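Local coordinates for hypothetical protein Cgl3021 (Corynebacterium glutamicum, PDB 2NSF) that is a zinc-binding, mycothiol-dependent maleylpyruvate isomerase that converts maleylpyruvate to fumarylpyruvate, at residues A[34-39]-A[130-135]; A[75-80]-A[122-127]; A[143-146]-A[150-153]; A[157-162]-A[183-188]; A[233-238]-A[245-250]. All coordinates share one frame; numbering follows the deposited sequence.

Interaction 1: residues A[34-39]-A[130-135]; sequences TLARLG and VAWRET
R37 reaches R133 because its CG stands beside its own backbone N (chi1 -72°) and the chain then runs extended from CG to NE. R133 starts in the same way but bends at chi3 (-46°). The two side chains cross at about a right angle. The touch is made by R37 NH2, which lies 3.4 Å from R133 CG. R133 CD is next to it, 3.6 Å from R37 NH2. R133 CG sits at the edge of the R37 guanidinium and in its plane, so this is a polar edge against an aliphatic stem. The two guanidinium planes are turned 70° apart. R37 NH2 and R133 NE stay 5.0 Å from each other, so the like charges do not meet. R37 is paired instead with D129, one residue before segment 130-135, through a salt bridge at NE. That pairing probably offsets much of its charge.

Deeper in, A36 CB meets the far end of the W132 indole. It is 4.0 Å from W132 CH2 and 4.1 Å from W132 CZ3, and it approaches the ring obliquely. Both residues are buried. The indole nitrogen of W132 is bonded to T157 OG1, which fixes how the ring is turned.

No hydrogen bond joins the two segments. The contact links helix 29-49 to the C-terminal end of helix 114-133. With helices 66-89 and 156-171 these form the N-terminal helical bundle. Helix 156-171 packs S162 on A36, and L158 and R161 on W132, while helix 66-89 adds M84 beside W132.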
# COMPACT_ATOMS: atom_id res chain seq x y z
N THR A 34 8.62 -9.69 8.71
CA THR A 34 9.24 -8.66 9.53
C THR A 34 8.96 -7.27 8.96
O THR A 34 8.64 -6.34 9.70
CB THR A 34 10.76 -8.88 9.63
OG1 THR A 34 11.01 -10.11 10.31
CG2 THR A 34 11.43 -7.74 10.41
N LEU A 35 9.06 -7.13 7.65
CA LEU A 35 8.81 -5.85 7.00
C LEU A 35 7.36 -5.41 7.19
O LEU A 35 7.09 -4.23 7.37
CB LEU A 35 9.15 -5.92 5.51
CG LEU A 35 10.64 -5.74 5.18
CD1 LEU A 35 10.87 -6.04 3.71
CD2 LEU A 35 11.08 -4.31 5.51
N ALA A 36 6.43 -6.37 7.15
CA ALA A 36 5.02 -6.04 7.33
C ALA A 36 4.78 -5.60 8.77
O ALA A 36 4.03 -4.66 9.03
CB ALA A 36 4.14 -7.24 6.99
N ARG A 37 5.42 -6.30 9.71
CA ARG A 37 5.28 -5.98 11.12
C ARG A 37 5.92 -4.62 11.41
O ARG A 37 5.37 -3.82 12.15
CB ARG A 37 5.93 -7.07 11.98
CG ARG A 37 5.14 -8.37 11.99
CD ARG A 37 5.90 -9.48 12.69
NE ARG A 37 5.05 -10.65 12.91
CZ ARG A 37 5.50 -11.84 13.26
NH1 ARG A 37 6.81 -12.04 13.43
NH2 ARG A 37 4.65 -12.84 13.46
N LEU A 38 7.09 -4.37 10.82
CA LEU A 38 7.77 -3.09 11.02
C LEU A 38 6.92 -1.94 10.49
O LEU A 38 6.82 -0.89 11.12
CB LEU A 38 9.13 -3.10 10.31
CG LEU A 38 10.25 -3.86 11.02
CD1 LEU A 38 11.46 -3.97 10.11
CD2 LEU A 38 10.61 -3.14 12.32
N GLY A 39 6.33 -2.15 9.32
CA GLY A 39 5.49 -1.13 8.73
C GLY A 39 4.26 -0.85 9.57
O GLY A 39 3.81 0.29 9.67
N VAL A 130 -1.85 -13.15 13.91
CA VAL A 130 -2.11 -14.52 14.35
C VAL A 130 -2.35 -15.39 13.13
O VAL A 130 -1.83 -16.50 13.03
CB VAL A 130 -3.35 -14.60 15.28
CG1 VAL A 130 -3.73 -16.06 15.52
CG2 VAL A 130 -3.04 -13.93 16.61
N ALA A 131 -3.14 -14.87 12.19
CA ALA A 131 -3.45 -15.61 10.97
C ALA A 131 -2.16 -16.01 10.26
O ALA A 131 -2.01 -17.15 9.82
CB ALA A 131 -4.32 -14.77 10.04
N TRP A 132 -1.23 -15.07 10.16
CA TRP A 132 0.05 -15.35 9.52
C TRP A 132 0.88 -16.35 10.31
O TRP A 132 1.46 -17.28 9.74
CB TRP A 132 0.86 -14.06 9.34
CG TRP A 132 0.37 -13.17 8.24
CD1 TRP A 132 -0.26 -13.56 7.09
CD2 TRP A 132 0.54 -11.75 8.14
NE1 TRP A 132 -0.49 -12.47 6.28
CE2 TRP A 132 -0.01 -11.35 6.91
CE3 TRP A 132 1.10 -10.78 8.99
CZ2 TRP A 132 -0.01 -10.01 6.48
CZ3 TRP A 132 1.10 -9.45 8.57
CH2 TRP A 132 0.55 -9.08 7.33
N ARG A 133 0.95 -16.17 11.63
CA ARG A 133 1.73 -17.06 12.47
C ARG A 133 1.25 -18.51 12.43
O ARG A 133 2.05 -19.44 12.54
CB ARG A 133 1.72 -16.58 13.93
CG ARG A 133 2.42 -15.25 14.17
CD ARG A 133 2.94 -15.17 15.61
NE ARG A 133 1.94 -15.60 16.59
CZ ARG A 133 2.14 -15.63 17.90
NH1 ARG A 133 3.31 -15.26 18.40
NH2 ARG A 133 1.18 -16.04 18.71
N GLU A 134 -0.05 -18.71 12.27
CA GLU A 134 -0.61 -20.06 12.25
C GLU A 134 -0.76 -20.65 10.85
O GLU A 134 -1.31 -21.74 10.70
CB GLU A 134 -1.95 -20.08 12.98
CG GLU A 134 -1.89 -19.46 14.37
CD GLU A 134 -3.16 -19.67 15.17
OE1 GLU A 134 -4.25 -19.70 14.57
OE2 GLU A 134 -3.06 -19.80 16.41
N THR A 135 -0.27 -19.95 9.84
CA THR A 135 -0.37 -20.42 8.46
C THR A 135 0.64 -21.53 8.19
O THR A 135 1.82 -21.42 8.53
CB THR A 135 -0.12 -19.26 7.46
OG1 THR A 135 -1.19 -18.31 7.57
CG2 THR A 135 -0.05 -19.77 6.03

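Interaction 2: residues A[75-80]-A[122-127]; sequences YNAIAL and EHSVAR. With SO4 (sulfate ion), chain C.
A77 and S124 face each other across two closely spaced helices, each with its CB directed at the other segment. Their CA atoms are 5.8 Å apart, an approach that the small size of both residues allows. A77 CB lies 3.9 Å from S124 CB and 3.7 Å from S124 O, so the methyl group rests against the serine's CB and its own backbone carbonyl together. I78 stands to one side, and its CG1 touches S124 CB at 4.2 Å. These are van der Waals contacts, with no hydrogen bond between the segments.

The S124 hydroxyl turns back to its own helix. A chi1 of 60° folds OG over the backbone, where it bonds L120 O, with H121 O as a further partner. The buried polar atom is thus satisfied within helix 114-133. It still lies 4.0 Å from A77 CB.

N76 points elsewhere. Its CG is trans to the backbone N (chi1 167°), and the amide leads away from segment 122-127. N76 ND2 donates to sulfate O4 at 2.9 Å in a nearly straight bond (166°). N76 OD1 accepts from R161 NH1, so both ends of the amide are held. Y96 OH and R102 NH2 also bind this sulfate, which probably came from the crystallisation liquor.

The contact joins helices 66-89 and 114-133 within the N-terminal helical bundle. Helix 66-89 carries the zinc ligand H72, and N76 packs on the zinc ligand E164 of helix 156-171. Y75 packs on L120 of helix 114-133 and on E105 and I106 of helix 99-109.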
# COMPACT_ATOMS: atom_id res chain seq x y z
N TYR A 75 -10.06 -2.39 7.97
CA TYR A 75 -10.84 -3.26 7.10
C TYR A 75 -9.94 -4.01 6.11
O TYR A 75 -10.27 -5.10 5.66
CB TYR A 75 -11.93 -2.46 6.38
CG TYR A 75 -12.97 -1.92 7.34
CD1 TYR A 75 -13.58 -2.76 8.28
CD2 TYR A 75 -13.33 -0.57 7.33
CE1 TYR A 75 -14.52 -2.27 9.19
CE2 TYR A 75 -14.28 -0.07 8.25
CZ TYR A 75 -14.86 -0.93 9.17
OH TYR A 75 -15.78 -0.46 10.08
N ASN A 76 -8.80 -3.41 5.78
CA ASN A 76 -7.86 -4.08 4.88
C ASN A 76 -7.24 -5.26 5.62
O ASN A 76 -7.09 -6.33 5.05
CB ASN A 76 -6.78 -3.09 4.41
CG ASN A 76 -5.62 -3.79 3.72
OD1 ASN A 76 -4.64 -4.15 4.37
ND2 ASN A 76 -5.73 -4.00 2.41
N ALA A 77 -6.90 -5.08 6.90
CA ALA A 77 -6.33 -6.17 7.68
C ALA A 77 -7.32 -7.33 7.70
O ALA A 77 -6.95 -8.49 7.54
CB ALA A 77 -6.01 -5.72 9.10
N ILE A 78 -8.59 -7.00 7.92
CA ILE A 78 -9.65 -8.01 7.96
C ILE A 78 -9.77 -8.71 6.60
O ILE A 78 -9.93 -9.93 6.54
CB ILE A 78 -10.99 -7.36 8.34
CG1 ILE A 78 -10.95 -6.93 9.81
CG2 ILE A 78 -12.15 -8.33 8.08
CD1 ILE A 78 -12.12 -6.04 10.24
N ALA A 79 -9.68 -7.94 5.52
CA ALA A 79 -9.78 -8.50 4.18
C ALA A 79 -8.64 -9.48 3.91
O ALA A 79 -8.84 -10.51 3.25
CB ALA A 79 -9.79 -7.39 3.14
N LEU A 80 -7.45 -9.16 4.41
CA LEU A 80 -6.30 -10.03 4.22
C LEU A 80 -6.44 -11.30 5.06
O LEU A 80 -5.93 -12.36 4.70
CB LEU A 80 -5.01 -9.29 4.55
CG LEU A 80 -4.69 -8.13 3.59
CD1 LEU A 80 -3.38 -7.48 4.00
CD2 LEU A 80 -4.60 -8.65 2.16
N GLU A 122 -6.09 -1.80 16.44
CA GLU A 122 -5.29 -2.68 17.26
C GLU A 122 -5.69 -4.15 17.15
O GLU A 122 -4.84 -5.03 16.98
CB GLU A 122 -5.37 -2.22 18.71
CG GLU A 122 -4.43 -2.94 19.64
CD GLU A 122 -4.50 -2.37 21.04
OE1 GLU A 122 -4.14 -1.19 21.23
OE2 GLU A 122 -4.93 -3.11 21.95
N HIS A 123 -6.99 -4.42 17.23
CA HIS A 123 -7.47 -5.79 17.16
C HIS A 123 -7.32 -6.42 15.77
O HIS A 123 -6.93 -7.58 15.66
CB HIS A 123 -8.94 -5.86 17.60
CG HIS A 123 -9.41 -7.26 17.85
ND1 HIS A 123 -8.85 -8.08 18.81
CD2 HIS A 123 -10.38 -7.99 17.25
CE1 HIS A 123 -9.45 -9.25 18.79
NE2 HIS A 123 -10.38 -9.23 17.85
N SER A 124 -7.62 -5.66 14.72
CA SER A 124 -7.50 -6.18 13.36
C SER A 124 -6.03 -6.50 13.07
O SER A 124 -5.73 -7.49 12.39
CB SER A 124 -8.05 -5.17 12.35
OG SER A 124 -7.34 -3.95 12.41
N VAL A 125 -5.13 -5.68 13.58
CA VAL A 125 -3.69 -5.91 13.39
C VAL A 125 -3.31 -7.22 14.07
O VAL A 125 -2.66 -8.08 13.47
CB VAL A 125 -2.84 -4.77 14.02
CG1 VAL A 125 -1.42 -5.26 14.27
CG2 VAL A 125 -2.83 -3.56 13.10
N ALA A 126 -3.72 -7.37 15.33
CA ALA A 126 -3.40 -8.56 16.11
C ALA A 126 -3.94 -9.84 15.47
O ALA A 126 -3.26 -10.86 15.45
CB ALA A 126 -3.94 -8.41 17.53
N ARG A 127 -5.16 -9.77 14.94
CA ARG A 127 -5.77 -10.94 14.32
C ARG A 127 -5.10 -11.36 13.01
O ARG A 127 -5.00 -12.55 12.72
CB ARG A 127 -7.26 -10.69 14.10
CG ARG A 127 -8.04 -10.54 15.41
CD ARG A 127 -8.18 -11.88 16.11
NE ARG A 127 -9.12 -12.75 15.40
CZ ARG A 127 -9.30 -14.04 15.67
NH1 ARG A 127 -8.61 -14.62 16.64
NH2 ARG A 127 -10.18 -14.74 14.97
S SO4 C . -8.00 -2.69 -0.69
O1 SO4 C . -8.01 -1.23 -0.55
O2 SO4 C . -9.24 -3.11 -1.38
O3 SO4 C . -6.83 -3.12 -1.49
O4 SO4 C . -7.93 -3.32 0.64

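Interaction 3: residues A[143-146]-A[150-153]; sequences EVLT and RTVP. With SO4 (sulfate ion), chain B.
V144 and V152 form the hydrogen-bonded pair of two short antiparallel strands. V144 N donates to V152 O at 2.8 Å, and V152 N donates to V144 O at 3.0 Å. Both bonds are close to straight and reach nearly along the C=O axis. Nearer the turn, T146 N donates to R150 O at 2.9 Å, in the carbonyl plane. Three CA-H...O contacts, from E143, L145 and T151, lie beside these bonds.

T146 OG1 has several partners. It accepts from R150 N at 3.0 Å and donates a hydrogen bond to sulfate O1 at 2.7 Å, with a weak bond from Q148 N besides. Its position between backbone N and carbonyl carbon (chi1 72°) turns it toward both main partners. The sulfate is also held by R150 NH1, 2.7 Å from sulfate O4, at the edge of the guanidinium. V152 CG1 lies over one face of the R150 guanidinium, toward its rim.

The side chains sort by face. V144 CG2 meets V152 CG2 at 4.0 Å on the buried side, where L83 and W86 of helix 66-89 cover V144. On the outer side a methyl meets a hydroxyl: L145 CD1 lies 3.4 Å from T151 OG1.

This is a beta hairpin with a short connection. At its turn end, T146 and R150, with R163 of helix 156-171, hold a sulfate that probably came from the crystallisation liquor and may mark a pocket.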
# COMPACT_ATOMS: atom_id res chain seq x y z
N GLU A 143 -3.15 -20.49 -4.01
CA GLU A 143 -3.60 -19.39 -4.85
C GLU A 143 -4.88 -18.74 -4.35
O GLU A 143 -5.85 -19.42 -4.02
CB GLU A 143 -3.83 -19.85 -6.29
CG GLU A 143 -2.59 -20.39 -6.98
CD GLU A 143 -2.73 -20.36 -8.49
OE1 GLU A 143 -3.85 -20.61 -9.00
OE2 GLU A 143 -1.72 -20.09 -9.18
N VAL A 144 -4.87 -17.41 -4.31
CA VAL A 144 -6.01 -16.64 -3.87
C VAL A 144 -6.17 -15.47 -4.84
O VAL A 144 -5.30 -15.22 -5.68
CB VAL A 144 -5.81 -16.10 -2.43
CG1 VAL A 144 -5.70 -17.28 -1.46
CG2 VAL A 144 -4.54 -15.25 -2.37
N LEU A 145 -7.28 -14.75 -4.72
CA LEU A 145 -7.54 -13.63 -5.61
C LEU A 145 -7.55 -12.32 -4.84
O LEU A 145 -8.12 -12.23 -3.76
CB LEU A 145 -8.90 -13.83 -6.30
CG LEU A 145 -9.14 -13.06 -7.61
CD1 LEU A 145 -8.21 -13.61 -8.69
CD2 LEU A 145 -10.59 -13.22 -8.04
N THR A 146 -6.89 -11.30 -5.39
CA THR A 146 -6.86 -9.99 -4.75
C THR A 146 -8.14 -9.28 -5.14
O THR A 146 -8.87 -9.74 -6.03
CB THR A 146 -5.67 -9.13 -5.23
OG1 THR A 146 -5.91 -8.69 -6.58
CG2 THR A 146 -4.37 -9.92 -5.18
N ARG A 150 -6.27 -10.11 -9.25
CA ARG A 150 -5.01 -10.81 -9.51
C ARG A 150 -4.94 -12.15 -8.80
O ARG A 150 -5.37 -12.29 -7.65
CB ARG A 150 -3.83 -9.94 -9.10
CG ARG A 150 -3.72 -8.65 -9.90
CD ARG A 150 -2.57 -7.80 -9.39
NE ARG A 150 -1.35 -8.58 -9.35
CZ ARG A 150 -0.54 -8.70 -8.30
NH1 ARG A 150 -0.80 -8.09 -7.15
NH2 ARG A 150 0.52 -9.48 -8.40
N THR A 151 -4.41 -13.15 -9.50
CA THR A 151 -4.26 -14.48 -8.95
C THR A 151 -2.84 -14.58 -8.40
O THR A 151 -1.86 -14.60 -9.15
CB THR A 151 -4.53 -15.55 -10.03
OG1 THR A 151 -5.89 -15.44 -10.46
CG2 THR A 151 -4.31 -16.94 -9.48
N VAL A 152 -2.75 -14.65 -7.07
CA VAL A 152 -1.47 -14.69 -6.39
C VAL A 152 -1.41 -15.70 -5.26
O VAL A 152 -2.44 -16.18 -4.79
CB VAL A 152 -1.16 -13.30 -5.78
CG1 VAL A 152 -1.21 -12.22 -6.85
CG2 VAL A 152 -2.19 -12.99 -4.69
N PRO A 153 -0.19 -16.05 -4.81
CA PRO A 153 -0.08 -17.00 -3.70
C PRO A 153 -0.49 -16.24 -2.44
O PRO A 153 -0.38 -15.01 -2.39
CB PRO A 153 1.40 -17.37 -3.71
CG PRO A 153 2.06 -16.12 -4.22
CD PRO A 153 1.14 -15.69 -5.34
S SO4 B . -3.46 -5.77 -6.14
O1 SO4 B . -4.05 -6.84 -6.98
O2 SO4 B . -4.10 -5.76 -4.82
O3 SO4 B . -3.68 -4.48 -6.80
O4 SO4 B . -2.02 -6.02 -5.97

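Interaction 4: residues A[157-162]-A[183-188]; sequences TLWMRS and EVILRT
The W159 indole lies with one face under the T188 methyl and one edge toward I185 O. It sits in the helix-to-helix joint between the N-terminal helical bundle and the C-terminal domain of the isomerase. T188 CG2 is 3.7 Å from the centroid of the six-membered ring of W159 and 22° off its normal, a CH-pi contact. The methyl is offset toward the rim, and the nearest ring atom to T188 CG2 is W159 CH2, at 3.4 Å. I185 O lies near the ring plane, 3.9 Å from W159 CH2. Around the indole, H25 meets it edge-to-face, the F24 ring meets it at a slant, and its NE1 is bonded to E192 OE2, farther along helix 183-199.

The segments 157-162 and 183-188 cross at about 94°, their axes 11.7 Å apart at the closest. The large indole spans that gap. With chi1 at 164° the ring swings away from its own backbone N and out toward the other helix. W159 and T188 approach from opposite directions.

I185 CG2 packs 4.1 Å from W159 CZ3; its CD1 comes only loosely near S162 CB (4.4 Å). S162 and W159 are both buried, as are I185 and T188. No hydrogen bond crosses between the segments. F24 and helix 29-49, through A36, close in on S162.

Both hydroxyls bond back into their own helices. T188 OG1 donates to V184 O at 2.7 Å and has F24 N as a second partner. S162 OG donates to L158 O at 2.8 Å, from the face of that carbonyl opposite to S162 N.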
# COMPACT_ATOMS: atom_id res chain seq x y z
N THR A 157 -0.15 -11.54 0.65
CA THR A 157 -0.76 -10.68 1.68
C THR A 157 0.30 -9.94 2.48
O THR A 157 0.04 -8.87 3.03
CB THR A 157 -1.65 -11.48 2.65
OG1 THR A 157 -0.86 -12.44 3.36
CG2 THR A 157 -2.77 -12.18 1.90
N LEU A 158 1.50 -10.51 2.57
CA LEU A 158 2.58 -9.86 3.31
C LEU A 158 2.97 -8.59 2.56
O LEU A 158 3.22 -7.55 3.17
CB LEU A 158 3.78 -10.80 3.43
CG LEU A 158 3.54 -12.09 4.23
CD1 LEU A 158 4.72 -13.02 4.05
CD2 LEU A 158 3.31 -11.77 5.71
N TRP A 159 3.01 -8.68 1.24
CA TRP A 159 3.36 -7.54 0.40
C TRP A 159 2.20 -6.54 0.38
O TRP A 159 2.38 -5.34 0.53
CB TRP A 159 3.65 -8.00 -1.03
CG TRP A 159 3.63 -6.88 -2.05
CD1 TRP A 159 2.81 -6.78 -3.14
CD2 TRP A 159 4.46 -5.71 -2.07
NE1 TRP A 159 3.07 -5.63 -3.83
CE2 TRP A 159 4.08 -4.95 -3.20
CE3 TRP A 159 5.48 -5.22 -1.24
CZ2 TRP A 159 4.69 -3.73 -3.52
CZ3 TRP A 159 6.09 -4.00 -1.57
CH2 TRP A 159 5.69 -3.27 -2.70
N MET A 160 0.99 -7.07 0.20
CA MET A 160 -0.19 -6.21 0.15
C MET A 160 -0.34 -5.40 1.43
O MET A 160 -0.62 -4.20 1.37
CB MET A 160 -1.43 -7.07 -0.09
CG MET A 160 -1.44 -7.75 -1.45
SD MET A 160 -2.61 -9.11 -1.52
CE MET A 160 -4.13 -8.24 -1.78
N ARG A 161 -0.15 -6.04 2.57
CA ARG A 161 -0.28 -5.31 3.83
C ARG A 161 0.84 -4.28 3.96
O ARG A 161 0.61 -3.16 4.43
CB ARG A 161 -0.25 -6.27 5.02
CG ARG A 161 -0.48 -5.59 6.37
CD ARG A 161 -1.84 -4.88 6.43
NE ARG A 161 -2.13 -4.38 7.77
CZ ARG A 161 -3.17 -3.62 8.08
NH1 ARG A 161 -4.04 -3.26 7.15
NH2 ARG A 161 -3.34 -3.21 9.33
N SER A 162 2.05 -4.64 3.54
CA SER A 162 3.18 -3.72 3.61
C SER A 162 2.89 -2.44 2.82
O SER A 162 3.20 -1.34 3.28
CB SER A 162 4.45 -4.38 3.08
OG SER A 162 4.89 -5.42 3.95
N GLU A 183 14.09 0.69 1.42
CA GLU A 183 14.34 0.71 -0.01
C GLU A 183 13.77 -0.49 -0.78
O GLU A 183 13.26 -0.32 -1.88
CB GLU A 183 15.84 0.81 -0.25
CG GLU A 183 16.23 1.02 -1.70
CD GLU A 183 17.72 1.27 -1.84
OE1 GLU A 183 18.21 2.25 -1.23
OE2 GLU A 183 18.40 0.50 -2.55
N VAL A 184 13.85 -1.69 -0.21
CA VAL A 184 13.33 -2.86 -0.91
C VAL A 184 11.84 -2.68 -1.19
O VAL A 184 11.34 -3.13 -2.23
CB VAL A 184 13.58 -4.16 -0.10
CG1 VAL A 184 12.75 -4.17 1.18
CG2 VAL A 184 13.26 -5.37 -0.97
N ILE A 185 11.13 -2.01 -0.29
CA ILE A 185 9.70 -1.78 -0.50
C ILE A 185 9.50 -0.68 -1.54
O ILE A 185 8.63 -0.80 -2.40
CB ILE A 185 9.01 -1.40 0.83
CG1 ILE A 185 8.91 -2.65 1.71
CG2 ILE A 185 7.62 -0.82 0.56
CD1 ILE A 185 8.39 -2.40 3.10
N LEU A 186 10.31 0.37 -1.49
CA LEU A 186 10.20 1.45 -2.46
C LEU A 186 10.51 0.95 -3.88
O LEU A 186 9.82 1.30 -4.84
CB LEU A 186 11.15 2.60 -2.11
CG LEU A 186 10.81 3.43 -0.87
CD1 LEU A 186 11.88 4.50 -0.67
CD2 LEU A 186 9.44 4.09 -1.06
N ARG A 187 11.56 0.13 -4.01
CA ARG A 187 11.93 -0.40 -5.32
C ARG A 187 10.81 -1.27 -5.88
O ARG A 187 10.52 -1.21 -7.08
CB ARG A 187 13.21 -1.24 -5.23
CG ARG A 187 14.48 -0.43 -4.99
CD ARG A 187 15.72 -1.28 -5.29
NE ARG A 187 15.71 -2.54 -4.55
CZ ARG A 187 16.34 -2.73 -3.39
NH1 ARG A 187 17.03 -1.75 -2.83
NH2 ARG A 187 16.25 -3.91 -2.79
N THR A 188 10.20 -2.07 -5.02
CA THR A 188 9.12 -2.94 -5.46
C THR A 188 7.90 -2.11 -5.87
O THR A 188 7.20 -2.45 -6.83
CB THR A 188 8.74 -3.96 -4.36
OG1 THR A 188 9.91 -4.69 -3.97
CG2 THR A 188 7.70 -4.95 -4.89

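Interaction 5: residues A[233-238]-A[245-250]; sequences AGIVRY and DGVTSS. With SO4 (sulfate ion), chain D.
Helix 232-239 lies across the edge strand 247-249 of a mixed four-stranded sheet, and the backbones come nearest at G234 and G246. Their CA atoms are 4.3 Å apart, which is possible because neither residue has a side chain. A water sits beside this point and joins the backbones: it donates to G234 O at 2.8 Å and accepts from G246 N at 2.9 Å.

V247 packs next to the glycines. Its CG1 lies 3.3 Å from G234 O, and it also touches I235 CG2 and Y238 CB, each at 4.0 Å. V247 CG2 approaches the Y238 ring obliquely, 4.1 Å from Y238 CD1. The valine crosses both of these side chains at about a right angle. The axes of helix segment 233-238 and strand 247-249 make 77°.

In this alpha/beta layer of the C-terminal domain, V247 also packs on V228 of strand 226-230, while I235 and Y238 reach L208 of strand 206-210. On the other side of the helix, V236 packs on helix 183-199. The Y238 hydroxyl is bonded to P255 O.

R237 leaves its backbone on the carbonyl side (chi1 169°) and bends at chi3, which brings NE round to a sulfate, probably from the crystallisation liquor. R237 NE meets sulfate O3 at 2.6 Å in an almost straight bond (176°), with the sulfate in the plane of the guanidinium. G179 N also holds this ion, and R237 NH2 is bonded to R242 O.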
# COMPACT_ATOMS: atom_id res chain seq x y z
N ALA A 233 12.64 7.57 -3.14
CA ALA A 233 11.50 8.01 -2.34
C ALA A 233 10.73 9.08 -3.12
O ALA A 233 9.50 9.11 -3.09
CB ALA A 233 11.98 8.58 -1.02
N GLY A 234 11.46 9.93 -3.83
CA GLY A 234 10.83 10.98 -4.60
C GLY A 234 9.96 10.48 -5.75
O GLY A 234 8.84 10.96 -5.94
N ILE A 235 10.46 9.51 -6.52
CA ILE A 235 9.66 9.03 -7.64
C ILE A 235 8.50 8.16 -7.18
O ILE A 235 7.47 8.12 -7.83
CB ILE A 235 10.50 8.27 -8.70
CG1 ILE A 235 11.15 7.01 -8.12
CG2 ILE A 235 11.55 9.21 -9.28
CD1 ILE A 235 11.79 6.12 -9.17
N VAL A 236 8.66 7.48 -6.04
CA VAL A 236 7.56 6.66 -5.54
C VAL A 236 6.45 7.55 -4.99
O VAL A 236 5.28 7.28 -5.22
CB VAL A 236 8.04 5.66 -4.47
CG1 VAL A 236 6.84 4.91 -3.87
CG2 VAL A 236 8.99 4.65 -5.11
N ARG A 237 6.80 8.63 -4.29
CA ARG A 237 5.76 9.53 -3.78
C ARG A 237 5.00 10.06 -4.99
O ARG A 237 3.76 10.14 -4.98
CB ARG A 237 6.36 10.72 -3.02
CG ARG A 237 5.34 11.83 -2.70
CD ARG A 237 5.98 13.06 -2.05
NE ARG A 237 6.15 12.92 -0.60
CZ ARG A 237 5.16 13.00 0.29
NH1 ARG A 237 5.42 12.86 1.58
NH2 ARG A 237 3.92 13.24 -0.11
N TYR A 238 5.74 10.41 -6.04
CA TYR A 238 5.16 10.93 -7.27
C TYR A 238 4.26 9.90 -7.96
O TYR A 238 3.11 10.20 -8.29
CB TYR A 238 6.27 11.37 -8.23
CG TYR A 238 5.78 11.66 -9.63
CD1 TYR A 238 5.04 12.81 -9.91
CD2 TYR A 238 6.02 10.77 -10.68
CE1 TYR A 238 4.56 13.07 -11.20
CE2 TYR A 238 5.54 11.01 -11.97
CZ TYR A 238 4.81 12.16 -12.22
OH TYR A 238 4.33 12.41 -13.49
N ASP A 245 6.97 17.13 -5.30
CA ASP A 245 8.05 17.88 -4.66
C ASP A 245 9.42 17.22 -4.73
O ASP A 245 10.44 17.90 -4.66
CB ASP A 245 7.73 18.16 -3.18
CG ASP A 245 6.62 19.17 -3.00
OD1 ASP A 245 6.34 19.94 -3.94
OD2 ASP A 245 6.04 19.21 -1.89
N GLY A 246 9.45 15.90 -4.87
CA GLY A 246 10.73 15.22 -4.92
C GLY A 246 11.23 14.85 -6.31
O GLY A 246 12.17 14.07 -6.44
N VAL A 247 10.62 15.42 -7.35
CA VAL A 247 11.04 15.09 -8.71
C VAL A 247 11.08 16.29 -9.65
O VAL A 247 10.52 17.34 -9.36
CB VAL A 247 10.09 14.05 -9.33
CG1 VAL A 247 10.01 12.80 -8.46
CG2 VAL A 247 8.70 14.64 -9.50
N THR A 248 11.76 16.11 -10.78
CA THR A 248 11.85 17.15 -11.81
C THR A 248 11.61 16.46 -13.15
O THR A 248 11.71 15.23 -13.24
CB THR A 248 13.23 17.84 -11.85
OG1 THR A 248 14.26 16.88 -12.13
CG2 THR A 248 13.52 18.52 -10.52
N SER A 249 11.28 17.24 -14.17
CA SER A 249 11.00 16.69 -15.50
C SER A 249 12.03 17.08 -16.55
O SER A 249 12.58 18.18 -16.53
CB SER A 249 9.62 17.15 -15.97
OG SER A 249 9.38 16.76 -17.31
N SER A 250 12.29 16.16 -17.46
CA SER A 250 13.25 16.38 -18.54
C SER A 250 12.74 17.44 -19.51
O SER A 250 13.50 17.98 -20.31
CB SER A 250 13.50 15.07 -19.29
OG SER A 250 12.30 14.59 -19.85
S SO4 D . 9.59 12.54 1.33
O1 SO4 D . 9.27 13.54 2.36
O2 SO4 D . 9.97 11.22 1.86
O3 SO4 D . 8.63 12.49 0.21
O4 SO4 D . 10.81 13.04 0.71
O HOH W 1 7.83 13.53 -5.37

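Interactions 1 and 2 share helix 114-133 and pin it to helices 29-49 and 66-89. Neither has cross-bonds. Interaction 2 is apolar, while interaction 1 combines a buried A36-W132 touch with an arginine pair nearer the surface. Interaction 4 is fully buried and joins the N-terminal to the C-terminal domain. It touches interaction 1 through W132 and T157, and interaction 2 through N76 and R161. Interaction 3, a partly exposed hairpin, is the one held by backbone hydrogen bonds. It meets interaction 4 only through T146 and M160. Interaction 5 is buried in the C-terminal domain, about 31 Å from interaction 1 between centres, yet V236 and A233 pack on L186 of interaction 4.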